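Local coordinates for protein PKS (Streptomyces albus, PDB 4OQJ) that probably catalyses decarboxylative condensation of acyl chains on carrier proteins, as a ketosynthase domain of the polyketide synthase that builds oxazolomycin, at residues R131-A136 against L182-S188; A117-Y123 against A262-K266; V198-C204 against I282-V287; K87-F93 against Q109-Y115. All coordinates share one frame; numbering follows the deposited sequence.

Contact 1. Residues R131-A136 against L182-S188; sequences RIGVYA and LCGPSVS
Val134 CG1 lies 3.5 Å from Ser186 CB, a tight fit for two carbons. CG1 takes the crowded position between the backbone N and the carbonyl carbon (chi1 53°), which turns it toward the serine. Leu182 forks around the next hollow. Its CD1 meets Val134 CB at 3.9 Å, and its CD2 crosses obliquely to CB and CG2 of Ile132. The other face of the sheet carries Tyr135. Its ring lies beside Val187 and points the same way, with Tyr135 CE2 3.7 Å from Val187 CB. The phenol end reaches on to Pro185, and Tyr135 OH sits 3.5 Å from Pro185 CB.

The strands run parallel and in register from Val134 with Ser186 to Ala136 with Ser188. Val134 N bonds to Pro185 O. Val187 N returns to Val134 O, and Ala136 N takes Val187 O. Before the regular pairing, Gly184 and Gly133 bring their CA atoms within 3.8 Å. Gly184 N bonds to Ile132 O at 2.9 Å. A water bridges Ile132 N and Cys183 N. Arg131 lays one face of its guanidinium over Cys183 O, while NH1 makes a salt bridge to Glu311 of the second subunit.

Helix 171-180 covers the Leu182 and Ser186 side, and helix 195-209 covers Tyr135, whose OH bonds to Ser206. Strand 214-221 flanks 132-138 on its other edge. Strand 186-190 continues the sheet into the second subunit through antiparallel pairing at Ser188, as in thiolase-fold dimers.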
loop_
_atom_site.group_PDB
_atom_site.type_symbol
_atom_site.label_atom_id
_atom_site.label_comp_id
_atom_site.label_asym_id
_atom_site.label_seq_id
_atom_site.Cartn_x
_atom_site.Cartn_y
_atom_site.Cartn_z
ATOM N N ARG A 131 4.718 -17.016 7.363
ATOM C CA ARG A 131 3.692 -16.235 6.700
ATOM C C ARG A 131 4.367 -15.076 5.970
ATOM O O ARG A 131 4.937 -14.190 6.596
ATOM C CB ARG A 131 2.652 -15.740 7.701
ATOM C CG ARG A 131 1.600 -14.857 7.082
ATOM C CD ARG A 131 0.314 -14.856 7.886
ATOM N NE ARG A 131 -0.687 -15.715 7.263
ATOM C CZ ARG A 131 -2.000 -15.511 7.312
ATOM N NH1 ARG A 131 -2.499 -14.470 7.971
ATOM N NH2 ARG A 131 -2.821 -16.354 6.697
ATOM N N ILE A 132 4.329 -15.127 4.643
ATOM C CA ILE A 132 5.096 -14.220 3.799
ATOM C C ILE A 132 4.176 -13.259 3.045
ATOM O O ILE A 132 3.335 -13.699 2.248
ATOM C CB ILE A 132 5.936 -14.993 2.764
ATOM C CG1 ILE A 132 6.740 -16.106 3.443
ATOM C CG2 ILE A 132 6.819 -14.021 1.996
ATOM C CD1 ILE A 132 7.633 -16.896 2.508
ATOM N N GLY A 133 4.349 -11.965 3.298
ATOM C CA GLY A 133 3.633 -10.913 2.602
ATOM C C GLY A 133 4.401 -10.416 1.393
ATOM O O GLY A 133 5.579 -10.743 1.211
ATOM N N VAL A 134 3.740 -9.628 0.555
ATOM C CA VAL A 134 4.401 -9.018 -0.583
ATOM C C VAL A 134 3.798 -7.664 -0.928
ATOM O O VAL A 134 2.568 -7.520 -1.101
ATOM C CB VAL A 134 4.371 -9.952 -1.843
ATOM C CG1 VAL A 134 2.970 -10.415 -2.172
ATOM C CG2 VAL A 134 5.023 -9.259 -3.046
ATOM N N TYR A 135 4.677 -6.668 -1.021
ATOM C CA TYR A 135 4.333 -5.316 -1.438
ATOM C C TYR A 135 5.131 -4.967 -2.689
ATOM O O TYR A 135 6.356 -4.967 -2.680
ATOM C CB TYR A 135 4.617 -4.318 -0.309
ATOM C CG TYR A 135 3.720 -4.532 0.883
ATOM C CD1 TYR A 135 4.030 -5.458 1.878
ATOM C CD2 TYR A 135 2.526 -3.834 0.990
ATOM C CE1 TYR A 135 3.162 -5.653 2.967
ATOM C CE2 TYR A 135 1.679 -4.019 2.054
ATOM C CZ TYR A 135 1.988 -4.922 3.033
ATOM O OH TYR A 135 1.083 -5.066 4.074
ATOM N N ALA A 136 4.446 -4.683 -3.783
ATOM C CA ALA A 136 5.144 -4.492 -5.049
ATOM C C ALA A 136 4.371 -3.579 -5.985
ATOM O O ALA A 136 3.151 -3.460 -5.877
ATOM C CB ALA A 136 5.382 -5.829 -5.711
ATOM N N LEU A 182 2.398 -17.169 -1.174
ATOM C CA LEU A 182 2.616 -16.151 -0.153
ATOM C C LEU A 182 1.247 -15.859 0.445
ATOM O O LEU A 182 0.342 -15.440 -0.280
ATOM C CB LEU A 182 3.250 -14.895 -0.763
ATOM C CG LEU A 182 4.428 -15.130 -1.701
ATOM C CD1 LEU A 182 5.025 -13.822 -2.157
ATOM C CD2 LEU A 182 5.496 -16.009 -1.034
ATOM N N CYS A 183 1.083 -16.112 1.744
ATOM C CA CYS A 183 -0.215 -16.005 2.407
ATOM C C CYS A 183 -0.344 -14.781 3.308
ATOM O O CYS A 183 -1.379 -14.586 3.955
ATOM C CB CYS A 183 -0.478 -17.265 3.222
ATOM S SG CYS A 183 -0.489 -18.733 2.186
ATOM N N GLY A 184 0.706 -13.971 3.373
ATOM C CA GLY A 184 0.630 -12.706 4.084
ATOM C C GLY A 184 -0.101 -11.682 3.226
ATOM O O GLY A 184 -0.567 -12.005 2.129
ATOM N N PRO A 185 -0.222 -10.442 3.711
ATOM C CA PRO A 185 -0.821 -9.396 2.879
ATOM C C PRO A 185 -0.090 -9.275 1.560
ATOM O O PRO A 185 1.138 -9.198 1.551
ATOM C CB PRO A 185 -0.630 -8.120 3.696
ATOM C CG PRO A 185 -0.270 -8.557 5.032
ATOM C CD PRO A 185 0.388 -9.889 4.921
ATOM N N SER A 186 -0.838 -9.256 0.464
ATOM C CA SER A 186 -0.264 -9.125 -0.856
ATOM C C SER A 186 -0.917 -7.936 -1.531
ATOM O O SER A 186 -2.111 -7.956 -1.856
ATOM C CB SER A 186 -0.458 -10.421 -1.641
ATOM O OG SER A 186 0.158 -11.503 -0.923
ATOM N N VAL A 187 -0.137 -6.883 -1.700
ATOM C CA VAL A 187 -0.685 -5.580 -2.014
ATOM C C VAL A 187 0.122 -4.908 -3.119
ATOM O O VAL A 187 1.351 -4.830 -3.045
ATOM C CB VAL A 187 -0.699 -4.671 -0.758
ATOM C CG1 VAL A 187 -1.356 -3.319 -1.059
ATOM C CG2 VAL A 187 -1.435 -5.358 0.382
ATOM N N SER A 188 -0.560 -4.432 -4.149
ATOM C CA SER A 188 0.115 -3.609 -5.148
ATOM C C SER A 188 0.117 -2.166 -4.670
ATOM O O SER A 188 -0.923 -1.600 -4.324
ATOM C CB SER A 188 -0.532 -3.733 -6.521
ATOM O OG SER A 188 -0.461 -5.084 -6.953
HETATM O O HOH W 1 3.164 -17.456 3.288
#

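Contact 2. Residues A117-Y123 against A262-K266; sequences ALERAGY and AVVLK
Val264 points its two methyl branches at the helix end 117-121, one to each of two alanines a turn apart. CG2, beside the backbone N, lies 3.7 Å from Ala117 CB. CG1, anti to that N (chi1 179°), reaches Ala121 CB at 4.2 Å. Leu118 comes in from the flank, and its CD2 closes on the same CG2. Ala262, two residues back on the same strand face, sets its CB 4.2 Å from Ala117 CB. Small alanine side chains probably let the helix lie close: the axes of the two short segments approach to 8.1 Å and cross at -47°.

The helix then stops in a Schellman motif. Gly122 is its C-prime residue, with positive phi. Tyr123 N bonds to Leu118 O, and Gly122 N makes a weak bond to Glu119 O. Leu118 O also takes Gly122 N. The turn sends the Tyr123 side chain back toward the strand. Lys266 crosses it at about a right angle. The lysine chain leaves anti to its backbone N and bends at chi3 (-119°), which brings NZ to Tyr123 OH at 2.9 Å.

This bond belongs to a larger polar cluster. Lys266 NZ also makes salt bridges to Asp274 and Asp276, and Tyr123 OH is also hydrogen-bonded to Asp276 OD1. Arg691 makes a cation-pi contact with the Tyr123 ring. The contact is thus apolar along the helix and charged past its end. The two aspartates would probably keep the buried lysine protonated.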
loop_
_atom_site.group_PDB
_atom_site.type_symbol
_atom_site.label_atom_id
_atom_site.label_comp_id
_atom_site.label_asym_id
_atom_site.label_seq_id
_atom_site.Cartn_x
_atom_site.Cartn_y
_atom_site.Cartn_z
ATOM N N ALA A 117 14.635 -14.036 -5.368
ATOM C CA ALA A 117 14.932 -13.417 -4.076
ATOM C C ALA A 117 14.701 -14.401 -2.930
ATOM O O ALA A 117 15.495 -14.461 -1.982
ATOM C CB ALA A 117 14.102 -12.161 -3.869
ATOM N N LEU A 118 13.624 -15.170 -3.016
ATOM C CA LEU A 118 13.314 -16.173 -1.995
ATOM C C LEU A 118 14.325 -17.318 -2.052
ATOM O O LEU A 118 14.780 -17.805 -1.021
ATOM C CB LEU A 118 11.892 -16.700 -2.172
ATOM C CG LEU A 118 10.826 -15.716 -1.685
ATOM C CD1 LEU A 118 9.490 -16.007 -2.310
ATOM C CD2 LEU A 118 10.744 -15.787 -0.171
ATOM N N GLU A 119 14.696 -17.733 -3.256
ATOM C CA GLU A 119 15.779 -18.691 -3.413
ATOM C C GLU A 119 17.077 -18.224 -2.753
ATOM O O GLU A 119 17.730 -18.992 -2.070
ATOM C CB GLU A 119 16.035 -18.963 -4.887
ATOM C CG GLU A 119 15.185 -20.059 -5.471
ATOM C CD GLU A 119 15.663 -20.426 -6.858
ATOM O OE1 GLU A 119 15.934 -19.485 -7.647
ATOM O OE2 GLU A 119 15.775 -21.639 -7.152
ATOM N N ARG A 120 17.474 -16.978 -2.980
ATOM C CA ARG A 120 18.718 -16.501 -2.399
ATOM C C ARG A 120 18.594 -16.427 -0.884
ATOM O O ARG A 120 19.565 -16.692 -0.176
ATOM C CB ARG A 120 19.106 -15.137 -2.990
ATOM C CG ARG A 120 20.370 -14.548 -2.419
ATOM C CD ARG A 120 20.954 -13.499 -3.351
ATOM N NE ARG A 120 21.468 -14.079 -4.597
ATOM C CZ ARG A 120 20.827 -14.084 -5.768
ATOM N NH1 ARG A 120 21.400 -14.632 -6.838
ATOM N NH2 ARG A 120 19.626 -13.533 -5.895
ATOM N N ALA A 121 17.401 -16.103 -0.388
ATOM C CA ALA A 121 17.144 -16.093 1.056
ATOM C C ALA A 121 17.194 -17.493 1.655
ATOM O O ALA A 121 17.539 -17.658 2.827
ATOM C CB ALA A 121 15.797 -15.456 1.355
ATOM N N GLY A 122 16.859 -18.497 0.846
ATOM C CA GLY A 122 16.903 -19.882 1.277
ATOM C C GLY A 122 15.551 -20.425 1.730
ATOM O O GLY A 122 15.514 -21.436 2.421
ATOM N N TYR A 123 14.456 -19.780 1.323
ATOM C CA TYR A 123 13.111 -20.203 1.731
ATOM C C TYR A 123 12.241 -20.626 0.547
ATOM O O TYR A 123 12.086 -19.888 -0.423
ATOM C CB TYR A 123 12.408 -19.090 2.520
ATOM C CG TYR A 123 12.949 -18.965 3.923
ATOM C CD1 TYR A 123 14.047 -18.139 4.202
ATOM C CD2 TYR A 123 12.406 -19.707 4.958
ATOM C CE1 TYR A 123 14.563 -18.051 5.483
ATOM C CE2 TYR A 123 12.925 -19.639 6.236
ATOM C CZ TYR A 123 13.994 -18.807 6.494
ATOM O OH TYR A 123 14.490 -18.752 7.769
ATOM N N ALA A 262 13.898 -6.964 -6.043
ATOM C CA ALA A 262 13.151 -7.363 -4.856
ATOM C C ALA A 262 14.087 -7.660 -3.686
ATOM O O ALA A 262 15.225 -8.120 -3.866
ATOM C CB ALA A 262 12.280 -8.579 -5.163
ATOM N N VAL A 263 13.600 -7.374 -2.484
ATOM C CA VAL A 263 14.270 -7.776 -1.269
ATOM C C VAL A 263 13.323 -8.602 -0.416
ATOM O O VAL A 263 12.102 -8.448 -0.499
ATOM C CB VAL A 263 14.780 -6.558 -0.464
ATOM C CG1 VAL A 263 15.802 -5.786 -1.280
ATOM C CG2 VAL A 263 13.609 -5.642 -0.043
ATOM N N VAL A 264 13.908 -9.482 0.392
ATOM C CA VAL A 264 13.173 -10.311 1.348
ATOM C C VAL A 264 13.536 -9.825 2.750
ATOM O O VAL A 264 14.718 -9.753 3.091
ATOM C CB VAL A 264 13.532 -11.796 1.184
ATOM C CG1 VAL A 264 12.778 -12.678 2.190
ATOM C CG2 VAL A 264 13.269 -12.255 -0.237
ATOM N N LEU A 265 12.522 -9.477 3.539
ATOM C CA LEU A 265 12.693 -8.818 4.827
ATOM C C LEU A 265 12.149 -9.693 5.949
ATOM O O LEU A 265 11.172 -10.417 5.758
ATOM C CB LEU A 265 11.976 -7.463 4.823
ATOM C CG LEU A 265 12.379 -6.544 3.659
ATOM C CD1 LEU A 265 11.543 -5.276 3.643
ATOM C CD2 LEU A 265 13.857 -6.196 3.730
ATOM N N LYS A 266 12.791 -9.606 7.114
ATOM C CA LYS A 266 12.440 -10.380 8.298
ATOM C C LYS A 266 12.959 -9.633 9.517
ATOM O O LYS A 266 13.993 -8.977 9.429
ATOM C CB LYS A 266 13.066 -11.777 8.227
ATOM C CG LYS A 266 12.715 -12.696 9.399
ATOM C CD LYS A 266 13.560 -13.978 9.373
ATOM C CE LYS A 266 12.725 -15.218 9.229
ATOM N NZ LYS A 266 13.517 -16.490 9.318
#

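Contact 3. Residues V198-C204 against I282-V287; sequences VAVHLAC and IKGTAV
His201 and Thr285 share a hydrogen bond of 2.7 Å between ND1 and OG1. The histidine ring swings out with CG anti to the backbone N (chi1 171°), and its second torsion turns the ND1 edge to the strand. Thr285 meets that edge near the ring plane. Its OG1 sits between the backbone N and the carbonyl carbon (chi1 68°), facing the helix. His201 NE2 is hydrogen-bonded to Asp211 of the second subunit, and the two bonds together would hold the ring's rotation. Val287 covers one face of the same ring. Its CG2 stands 3.8 Å from the ring centroid, 24° off the normal, a CH-pi contact offset toward the rim. The other methyl, CG1, reaches Val198 CG2 at 4.2 Å.

The helix lies steeply across the strand, within the layered alpha-beta core of the thiolase fold. Helix 195-209 follows strand 186-190 and packs here on strand 280-289, in the same sheet.

At the far end, Val200 CG1 meets Ile282 CD1 at 4.0 Å. Ile282 CG2, on the other branch, lies 4.2 Å from Cys204 SG. Leu265 of strand 259-267 packs on both Ile282 and Cys204.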
loop_
_atom_site.group_PDB
_atom_site.type_symbol
_atom_site.label_atom_id
_atom_site.label_comp_id
_atom_site.label_asym_id
_atom_site.label_seq_id
_atom_site.Cartn_x
_atom_site.Cartn_y
_atom_site.Cartn_z
ATOM N N VAL A 198 8.637 2.996 -0.839
ATOM C CA VAL A 198 7.327 2.940 -0.190
ATOM C C VAL A 198 6.927 1.479 0.052
ATOM O O VAL A 198 6.440 1.141 1.128
ATOM C CB VAL A 198 6.251 3.677 -1.016
ATOM C CG1 VAL A 198 4.865 3.515 -0.395
ATOM C CG2 VAL A 198 6.598 5.167 -1.130
ATOM N N ALA A 199 7.165 0.596 -0.920
ATOM C CA ALA A 199 6.842 -0.811 -0.735
ATOM C C ALA A 199 7.671 -1.366 0.420
ATOM O O ALA A 199 7.159 -2.107 1.270
ATOM C CB ALA A 199 7.094 -1.599 -2.009
ATOM N N VAL A 200 8.952 -0.989 0.461
ATOM C CA VAL A 200 9.821 -1.400 1.558
ATOM C C VAL A 200 9.261 -0.878 2.883
ATOM O O VAL A 200 9.203 -1.603 3.877
ATOM C CB VAL A 200 11.274 -0.900 1.347
ATOM C CG1 VAL A 200 12.105 -1.045 2.617
ATOM C CG2 VAL A 200 11.945 -1.682 0.216
ATOM N N HIS A 201 8.846 0.385 2.901
ATOM C CA HIS A 201 8.289 0.969 4.117
ATOM C C HIS A 201 7.066 0.191 4.598
ATOM O O HIS A 201 6.954 -0.146 5.788
ATOM C CB HIS A 201 7.932 2.418 3.870
ATOM C CG HIS A 201 7.166 3.053 4.980
ATOM N ND1 HIS A 201 7.773 3.555 6.108
ATOM C CD2 HIS A 201 5.844 3.306 5.109
ATOM C CE1 HIS A 201 6.853 4.097 6.891
ATOM N NE2 HIS A 201 5.676 3.960 6.311
ATOM N N LEU A 202 6.150 -0.125 3.685
ATOM C CA LEU A 202 4.928 -0.811 4.104
ATOM C C LEU A 202 5.216 -2.257 4.523
ATOM O O LEU A 202 4.589 -2.765 5.455
ATOM C CB LEU A 202 3.871 -0.773 3.001
ATOM C CG LEU A 202 3.358 0.634 2.671
ATOM C CD1 LEU A 202 2.457 0.580 1.450
ATOM C CD2 LEU A 202 2.632 1.260 3.864
ATOM N N ALA A 203 6.167 -2.901 3.857
ATOM C CA ALA A 203 6.597 -4.244 4.259
ATOM C C ALA A 203 7.128 -4.237 5.698
ATOM O O ALA A 203 6.768 -5.097 6.511
ATOM C CB ALA A 203 7.642 -4.763 3.318
ATOM N N CYS A 204 7.974 -3.261 6.021
ATOM C CA CYS A 204 8.479 -3.142 7.384
ATOM C C CYS A 204 7.346 -2.868 8.379
ATOM O O CYS A 204 7.311 -3.459 9.454
ATOM C CB CYS A 204 9.533 -2.043 7.465
ATOM S SG CYS A 204 11.068 -2.414 6.566
ATOM N N ILE A 282 17.865 -2.828 7.998
ATOM C CA ILE A 282 17.062 -1.619 7.875
ATOM C C ILE A 282 16.722 -1.156 9.284
ATOM O O ILE A 282 16.087 -1.882 10.060
ATOM C CB ILE A 282 15.808 -1.876 7.043
ATOM C CG1 ILE A 282 16.218 -2.217 5.607
ATOM C CG2 ILE A 282 14.882 -0.656 7.054
ATOM C CD1 ILE A 282 15.090 -2.722 4.752
ATOM N N LYS A 283 17.217 0.030 9.623
ATOM C CA LYS A 283 17.081 0.595 10.959
ATOM C C LYS A 283 15.801 1.392 11.071
ATOM O O LYS A 283 15.226 1.526 12.156
ATOM C CB LYS A 283 18.276 1.497 11.277
ATOM C CG LYS A 283 19.641 0.842 11.093
ATOM C CD LYS A 283 19.976 -0.100 12.231
ATOM C CE LYS A 283 20.269 0.644 13.535
ATOM N NZ LYS A 283 20.460 -0.315 14.660
ATOM N N GLY A 284 15.357 1.936 9.941
ATOM C CA GLY A 284 14.168 2.761 9.934
ATOM C C GLY A 284 13.820 3.250 8.540
ATOM O O GLY A 284 14.656 3.238 7.625
ATOM N N THR A 285 12.568 3.660 8.379
ATOM C CA THR A 285 12.060 4.148 7.102
ATOM C C THR A 285 11.052 5.246 7.367
ATOM O O THR A 285 10.444 5.278 8.431
ATOM C CB THR A 285 11.368 3.042 6.282
ATOM O OG1 THR A 285 10.154 2.645 6.943
ATOM C CG2 THR A 285 12.267 1.815 6.105
ATOM N N ALA A 286 10.865 6.132 6.396
ATOM C CA ALA A 286 9.856 7.172 6.508
ATOM C C ALA A 286 9.302 7.482 5.132
ATOM O O ALA A 286 10.008 7.368 4.128
ATOM C CB ALA A 286 10.434 8.421 7.161
ATOM N N VAL A 287 8.020 7.832 5.103
ATOM C CA VAL A 287 7.337 8.238 3.893
ATOM C C VAL A 287 6.482 9.450 4.216
ATOM O O VAL A 287 5.822 9.477 5.255
ATOM C CB VAL A 287 6.445 7.108 3.322
ATOM C CG1 VAL A 287 5.648 7.601 2.097
ATOM C CG2 VAL A 287 7.275 5.897 2.986
#

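Contact 4. Residues K87-F93 against Q109-Y115; sequences KFDAGLF and QFLECAY
Asp89 centres an inverse gamma turn in the loop 87-93, and its backbone N bonds to Glu112 OE2 of helix 105-121 at 3.0 Å, with an N-H...O angle of 158°. The carboxylate oxygen is met nearly head-on, in line with its C-O bond. Glu112 reaches the loop because its chain is extended beyond CG. On the way, its CG passes the edge of the Phe93 ring, 3.9 Å from Phe93 CE2. Glu112 OE2 also lies 3.4 Å from Phe88 CA. The other oxygen of Glu112, OE1, makes a salt bridge to Arg31, which also bonds to Gln109 OE1.

Phe93 fills the space between loop and helix. Leu111 CD2 stands over the centre of one ring face, 3.9 Å from the centroid and 11° off the normal, a clear CH-pi contact. Leu92 CD2 lies over the opposite face, toward the rim, so the ring is sandwiched. Leu111 CD2 also touches the edge of the Phe88 ring, 4.0 Å from Phe88 CZ.

The loop is shaped by an Asx motif. Asp89 OD1 accepts from Leu92 N, which approaches from above the carboxylate plane, while OD2 bonds to Glu700 N. Both contact segments belong to the ketosynthase, and through these bonds the loop links helix 105-121 to a late segment of the modelled chain, around Phe699 and Glu700.

Tyr115 completes the apolar patch one turn on from Leu111. Its CD2 lies 3.7 Å from Phe93 CE1, with the ring planes at 86°. Leu92 CD2 comes from the opposite direction to Tyr115 CE2. Phe699 meets the tyrosine ring edge-to-face.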
loop_
_atom_site.group_PDB
_atom_site.type_symbol
_atom_site.label_atom_id
_atom_site.label_comp_id
_atom_site.label_asym_id
_atom_site.label_seq_id
_atom_site.Cartn_x
_atom_site.Cartn_y
_atom_site.Cartn_z
ATOM N N LYS A 87 11.452 -12.772 -22.050
ATOM C CA LYS A 87 11.591 -14.205 -21.733
ATOM C C LYS A 87 10.874 -14.560 -20.436
ATOM O O LYS A 87 10.857 -13.768 -19.494
ATOM C CB LYS A 87 13.067 -14.589 -21.630
ATOM C CG LYS A 87 13.911 -14.195 -22.853
ATOM C CD LYS A 87 13.420 -14.869 -24.120
ATOM C CE LYS A 87 14.412 -14.697 -25.285
ATOM N NZ LYS A 87 14.745 -13.264 -25.542
ATOM N N PHE A 88 10.274 -15.747 -20.384
ATOM C CA PHE A 88 9.513 -16.163 -19.200
ATOM C C PHE A 88 9.273 -17.667 -19.182
ATOM O O PHE A 88 8.835 -18.259 -20.180
ATOM C CB PHE A 88 8.183 -15.396 -19.149
ATOM C CG PHE A 88 7.280 -15.775 -18.008
ATOM C CD1 PHE A 88 7.622 -15.470 -16.701
ATOM C CD2 PHE A 88 6.057 -16.395 -18.254
ATOM C CE1 PHE A 88 6.775 -15.792 -15.645
ATOM C CE2 PHE A 88 5.193 -16.730 -17.209
ATOM C CZ PHE A 88 5.552 -16.431 -15.899
ATOM N N ASP A 89 9.561 -18.284 -18.037
ATOM C CA ASP A 89 9.440 -19.738 -17.895
ATOM C C ASP A 89 8.022 -20.108 -17.482
ATOM O O ASP A 89 7.753 -20.420 -16.315
ATOM C CB ASP A 89 10.444 -20.268 -16.874
ATOM C CG ASP A 89 10.594 -21.792 -16.922
ATOM O OD1 ASP A 89 9.690 -22.516 -17.420
ATOM O OD2 ASP A 89 11.643 -22.272 -16.452
ATOM N N ALA A 90 7.121 -20.093 -18.449
ATOM C CA ALA A 90 5.709 -20.276 -18.163
ATOM C C ALA A 90 5.432 -21.665 -17.598
ATOM O O ALA A 90 4.595 -21.820 -16.711
ATOM C CB ALA A 90 4.890 -20.045 -19.413
ATOM N N GLY A 91 6.146 -22.668 -18.098
ATOM C CA GLY A 91 5.950 -24.036 -17.641
ATOM C C GLY A 91 6.185 -24.191 -16.146
ATOM O O GLY A 91 5.441 -24.874 -15.450
ATOM N N LEU A 92 7.233 -23.546 -15.656
ATOM C CA LEU A 92 7.587 -23.617 -14.252
ATOM C C LEU A 92 6.452 -23.104 -13.388
ATOM O O LEU A 92 6.198 -23.635 -12.299
ATOM C CB LEU A 92 8.849 -22.805 -13.983
ATOM C CG LEU A 92 9.237 -22.658 -12.516
ATOM C CD1 LEU A 92 9.625 -24.001 -11.916
ATOM C CD2 LEU A 92 10.356 -21.642 -12.377
ATOM N N PHE A 93 5.758 -22.074 -13.875
ATOM C CA PHE A 93 4.690 -21.462 -13.091
ATOM C C PHE A 93 3.291 -21.962 -13.481
ATOM O O PHE A 93 2.285 -21.431 -13.024
ATOM C CB PHE A 93 4.774 -19.943 -13.226
ATOM C CG PHE A 93 6.029 -19.374 -12.659
ATOM C CD1 PHE A 93 6.254 -19.397 -11.291
ATOM C CD2 PHE A 93 7.012 -18.854 -13.485
ATOM C CE1 PHE A 93 7.427 -18.882 -10.754
ATOM C CE2 PHE A 93 8.184 -18.352 -12.951
ATOM C CZ PHE A 93 8.385 -18.364 -11.582
ATOM N N GLN A 109 8.454 -10.563 -15.189
ATOM C CA GLN A 109 9.795 -10.337 -14.668
ATOM C C GLN A 109 9.763 -10.205 -13.142
ATOM O O GLN A 109 10.684 -10.669 -12.461
ATOM C CB GLN A 109 10.407 -9.097 -15.315
ATOM C CG GLN A 109 10.750 -9.309 -16.777
ATOM C CD GLN A 109 11.935 -10.225 -16.972
ATOM O OE1 GLN A 109 12.954 -10.075 -16.311
ATOM N NE2 GLN A 109 11.804 -11.182 -17.879
ATOM N N PHE A 110 8.716 -9.596 -12.590
ATOM C CA PHE A 110 8.653 -9.465 -11.132
ATOM C C PHE A 110 8.492 -10.844 -10.499
ATOM O O PHE A 110 9.071 -11.123 -9.459
ATOM C CB PHE A 110 7.519 -8.572 -10.636
ATOM C CG PHE A 110 7.539 -8.425 -9.146
ATOM C CD1 PHE A 110 8.501 -7.619 -8.538
ATOM C CD2 PHE A 110 6.711 -9.179 -8.351
ATOM C CE1 PHE A 110 8.579 -7.538 -7.160
ATOM C CE2 PHE A 110 6.776 -9.102 -6.968
ATOM C CZ PHE A 110 7.700 -8.279 -6.373
ATOM N N LEU A 111 7.691 -11.694 -11.132
ATOM C CA LEU A 111 7.457 -13.043 -10.635
ATOM C C LEU A 111 8.753 -13.850 -10.614
ATOM O O LEU A 111 9.077 -14.497 -9.619
ATOM C CB LEU A 111 6.394 -13.757 -11.489
ATOM C CG LEU A 111 6.104 -15.228 -11.158
ATOM C CD1 LEU A 111 5.837 -15.459 -9.642
ATOM C CD2 LEU A 111 4.922 -15.726 -11.967
ATOM N N GLU A 112 9.523 -13.806 -11.693
ATOM C CA GLU A 112 10.784 -14.556 -11.696
ATOM C C GLU A 112 11.753 -13.940 -10.692
ATOM O O GLU A 112 12.472 -14.658 -9.999
ATOM C CB GLU A 112 11.407 -14.592 -13.088
ATOM C CG GLU A 112 10.738 -15.567 -14.026
ATOM C CD GLU A 112 11.490 -15.735 -15.337
ATOM O OE1 GLU A 112 12.523 -15.058 -15.536
ATOM O OE2 GLU A 112 11.058 -16.552 -16.174
ATOM N N CYS A 113 11.775 -12.613 -10.604
ATOM C CA CYS A 113 12.695 -11.938 -9.671
ATOM C C CYS A 113 12.377 -12.269 -8.189
ATOM O O CYS A 113 13.280 -12.477 -7.373
ATOM C CB CYS A 113 12.650 -10.427 -9.884
ATOM S SG CYS A 113 13.950 -9.532 -8.980
ATOM N N ALA A 114 11.093 -12.314 -7.850
ATOM C CA ALA A 114 10.671 -12.667 -6.494
ATOM C C ALA A 114 11.059 -14.103 -6.150
ATOM O O ALA A 114 11.509 -14.380 -5.038
ATOM C CB ALA A 114 9.160 -12.478 -6.340
ATOM N N TYR A 115 10.860 -15.008 -7.101
ATOM C CA TYR A 115 11.295 -16.389 -6.964
ATOM C C TYR A 115 12.791 -16.419 -6.642
ATOM O O TYR A 115 13.208 -17.089 -5.707
ATOM C CB TYR A 115 10.975 -17.157 -8.248
ATOM C CG TYR A 115 11.180 -18.669 -8.232
ATOM C CD1 TYR A 115 12.450 -19.230 -8.215
ATOM C CD2 TYR A 115 10.090 -19.531 -8.314
ATOM C CE1 TYR A 115 12.627 -20.619 -8.239
ATOM C CE2 TYR A 115 10.248 -20.900 -8.345
ATOM C CZ TYR A 115 11.514 -21.445 -8.306
ATOM O OH TYR A 115 11.656 -22.813 -8.339
#

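How the contacts relate
All four contacts are buried. Contacts 1, 2 and 3 reach the same mixed sheet, while contact 4 joins a loop to helix 105-121, whose C-terminal end serves contact 2. Contact 2 lies nearest the chain's centre. Contacts 1 and 3 also touch the second subunit. Contact 1 is mainly backbone pairing between strands. The other three rest on side chains, with methyls and one polar pair in contacts 2 and 3 and aromatic packing with one backbone-to-carboxylate bond in contact 4. Leu118 touches Ile132 and Leu182, Tyr135 packs on Ala203, and Leu265 meets Ile282. Phe110 of helix 105-121 touches Ala136. Contacts 3 and 4 do not touch.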